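Local coordinates for putative cell adhesion protein (Parabacteroides distasonis, PDB 3LIU) that probably serves as a fimbrillin of the FimA/Mfa1 family, a building block of pili thought to mediate cell adhesion, at residues K312-Y317 with T327-Y332. Numbering follows the deposited sequence.
Sequences KGDYTY and TKENCY
Gly313 and Cys331 exchange two backbone hydrogen bonds, as do Tyr315 and Lys328, which pairs strands 308-319 and 326-336 as an antiparallel hairpin. Between these pairs the register slips by one: Asn330 and Cys331 both face Gly313, and Asn330 has positive phi (56°), marking a G1 beta bulge. The displaced Asn330 N is 3.3 Å from Gly313 O at a poor angle and bonds instead to Asp314 OD1 (3.0 Å, 163° at the hydrogen), nearly along its C-O axis. With chi1 at -62°, the Asp314 carboxylate leans over the bulge. Lys201 of strand 193-213 forms a salt bridge with Asp314 OD1 and a hydrogen bond with Asn330 OD1, and probably eases the proximity of Asp314 OD2 to Glu329 OE1 (4.3 Å), its long, weak ion-pair partner.

Toward the hairpin's turn, the hydroxyls Thr316 OG1 and Thr327 OG1 are hydrogen-bonded at 2.6 Å. At the other end, Lys312 CG sits over one face of the Tyr332 ring, 3.8 Å from its centroid, and CD lies against CZ and OH; the chain bends at chi3, bringing CE within 3.5 Å of Asn330 OD1, and a water joins NZ to Tyr332 OH. An alanine in place of Tyr332 would probably leave Lys312 without its aromatic support and that water without its phenol partner. A carboxylate thus takes the N-H that the bulge leaves out of the ladder, and Lys201 probably balances its charge.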
loop_
_atom_site.group_PDB
_atom_site.type_symbol
_atom_site.label_atom_id
_atom_site.label_comp_id
_atom_site.label_asym_id
_atom_site.label_seq_id
_atom_site.Cartn_x
_atom_site.Cartn_y
_atom_site.Cartn_z
ATOM N N LYS A 312 14.628 16.202 -0.551
ATOM C CA LYS A 312 15.880 16.912 -0.359
ATOM C C LYS A 312 16.236 17.665 -1.626
ATOM O O LYS A 312 16.125 17.116 -2.719
ATOM C CB LYS A 312 17.010 15.950 -0.048
ATOM C CG LYS A 312 18.246 16.659 0.563
ATOM C CD LYS A 312 19.444 15.774 0.696
ATOM C CE LYS A 312 20.032 15.446 -0.642
ATOM N NZ LYS A 312 21.168 14.554 -0.475
ATOM N N GLY A 313 16.697 18.913 -1.480
ATOM C CA GLY A 313 17.167 19.687 -2.636
ATOM C C GLY A 313 17.861 20.973 -2.229
ATOM O O GLY A 313 18.069 21.234 -1.044
ATOM N N ASP A 314 18.204 21.789 -3.213
ATOM C CA ASP A 314 18.980 23.007 -2.980
ATOM C C ASP A 314 18.033 24.170 -3.119
ATOM O O ASP A 314 17.383 24.305 -4.154
ATOM C CB ASP A 314 20.124 23.135 -3.998
ATOM C CG ASP A 314 21.122 21.987 -3.904
ATOM O OD1 ASP A 314 21.095 21.218 -2.918
ATOM O OD2 ASP A 314 21.907 21.833 -4.852
ATOM N N TYR A 315 17.946 24.998 -2.079
ATOM C CA TYR A 315 16.985 26.105 -2.057
ATOM C C TYR A 315 17.763 27.391 -2.085
ATOM O O TYR A 315 18.698 27.606 -1.295
ATOM C CB TYR A 315 16.094 26.025 -0.810
ATOM C CG TYR A 315 15.215 27.238 -0.580
ATOM C CD1 TYR A 315 13.998 27.404 -1.261
ATOM C CD2 TYR A 315 15.602 28.222 0.302
ATOM C CE1 TYR A 315 13.202 28.540 -1.038
ATOM C CE2 TYR A 315 14.825 29.347 0.529
ATOM C CZ TYR A 315 13.640 29.509 -0.128
ATOM O OH TYR A 315 12.930 30.653 0.130
ATOM N N THR A 316 17.363 28.255 -2.993
ATOM C CA THR A 316 18.009 29.540 -3.178
ATOM C C THR A 316 17.008 30.669 -2.879
ATOM O O THR A 316 15.870 30.645 -3.362
ATOM C CB THR A 316 18.533 29.644 -4.640
ATOM O OG1 THR A 316 19.379 28.517 -4.918
ATOM C CG2 THR A 316 19.280 30.938 -4.863
ATOM N N TYR A 317 17.441 31.652 -2.092
ATOM C CA TYR A 317 16.602 32.792 -1.759
ATOM C C TYR A 317 17.411 34.084 -1.810
ATOM O O TYR A 317 18.636 34.063 -1.772
ATOM C CB TYR A 317 15.999 32.613 -0.381
ATOM C CG TYR A 317 17.028 32.521 0.716
ATOM C CD1 TYR A 317 17.765 31.348 0.908
ATOM C CD2 TYR A 317 17.246 33.596 1.578
ATOM C CE1 TYR A 317 18.683 31.254 1.921
ATOM C CE2 TYR A 317 18.190 33.524 2.581
ATOM C CZ TYR A 317 18.909 32.356 2.753
ATOM O OH TYR A 317 19.870 32.274 3.744
ATOM N N THR A 327 22.273 30.082 -1.746
ATOM C CA THR A 327 21.771 28.715 -1.903
ATOM C C THR A 327 22.164 27.881 -0.676
ATOM O O THR A 327 23.331 27.822 -0.286
ATOM C CB THR A 327 22.313 28.057 -3.163
ATOM O OG1 THR A 327 21.923 28.851 -4.297
ATOM C CG2 THR A 327 21.811 26.609 -3.301
ATOM N N LYS A 328 21.160 27.295 -0.063
ATOM C CA LYS A 328 21.336 26.293 0.980
ATOM C C LYS A 328 21.221 24.957 0.298
ATOM O O LYS A 328 20.180 24.617 -0.255
ATOM C CB LYS A 328 20.272 26.432 2.050
ATOM C CG LYS A 328 20.508 25.450 3.282
ATOM C CD LYS A 328 19.562 25.753 4.465
ATOM C CE LYS A 328 19.866 24.883 5.695
ATOM N NZ LYS A 328 18.949 25.181 6.857
ATOM N N GLU A 329 22.291 24.190 0.328
ATOM C CA GLU A 329 22.252 22.911 -0.330
ATOM C C GLU A 329 21.694 21.862 0.600
ATOM O O GLU A 329 21.786 22.006 1.801
ATOM C CB GLU A 329 23.641 22.480 -0.732
ATOM C CG GLU A 329 24.292 23.373 -1.731
ATOM C CD GLU A 329 25.539 22.721 -2.253
ATOM O OE1 GLU A 329 25.498 21.528 -2.572
ATOM O OE2 GLU A 329 26.563 23.374 -2.323
ATOM N N ASN A 330 21.157 20.789 0.021
ATOM C CA ASN A 330 20.826 19.578 0.765
ATOM C C ASN A 330 19.888 19.839 1.931
ATOM O O ASN A 330 20.127 19.364 3.040
ATOM C CB ASN A 330 22.140 18.885 1.194
ATOM C CG ASN A 330 22.972 18.498 -0.000
ATOM O OD1 ASN A 330 22.440 17.926 -0.971
ATOM N ND2 ASN A 330 24.273 18.866 0.012
ATOM N N CYS A 331 18.860 20.654 1.657
ATOM C CA CYS A 331 17.759 20.966 2.546
ATOM C C CYS A 331 16.694 19.888 2.495
ATOM O O CYS A 331 16.311 19.484 1.398
ATOM C CB CYS A 331 16.993 22.193 2.035
ATOM S SG CYS A 331 17.741 23.628 2.234
ATOM N N TYR A 332 16.126 19.540 3.655
ATOM C CA TYR A 332 15.024 18.591 3.743
ATOM C C TYR A 332 13.689 19.235 4.117
ATOM O O TYR A 332 13.604 20.181 4.937
ATOM C CB TYR A 332 15.301 17.500 4.784
ATOM C CG TYR A 332 16.443 16.608 4.491
ATOM C CD1 TYR A 332 16.271 15.456 3.744
ATOM C CD2 TYR A 332 17.727 16.897 4.977
ATOM C CE1 TYR A 332 17.330 14.623 3.484
ATOM C CE2 TYR A 332 18.804 16.071 4.688
ATOM C CZ TYR A 332 18.599 14.925 3.946
ATOM O OH TYR A 332 19.664 14.083 3.631
HETATM O O HOH W 1 20.059 12.375 1.613
#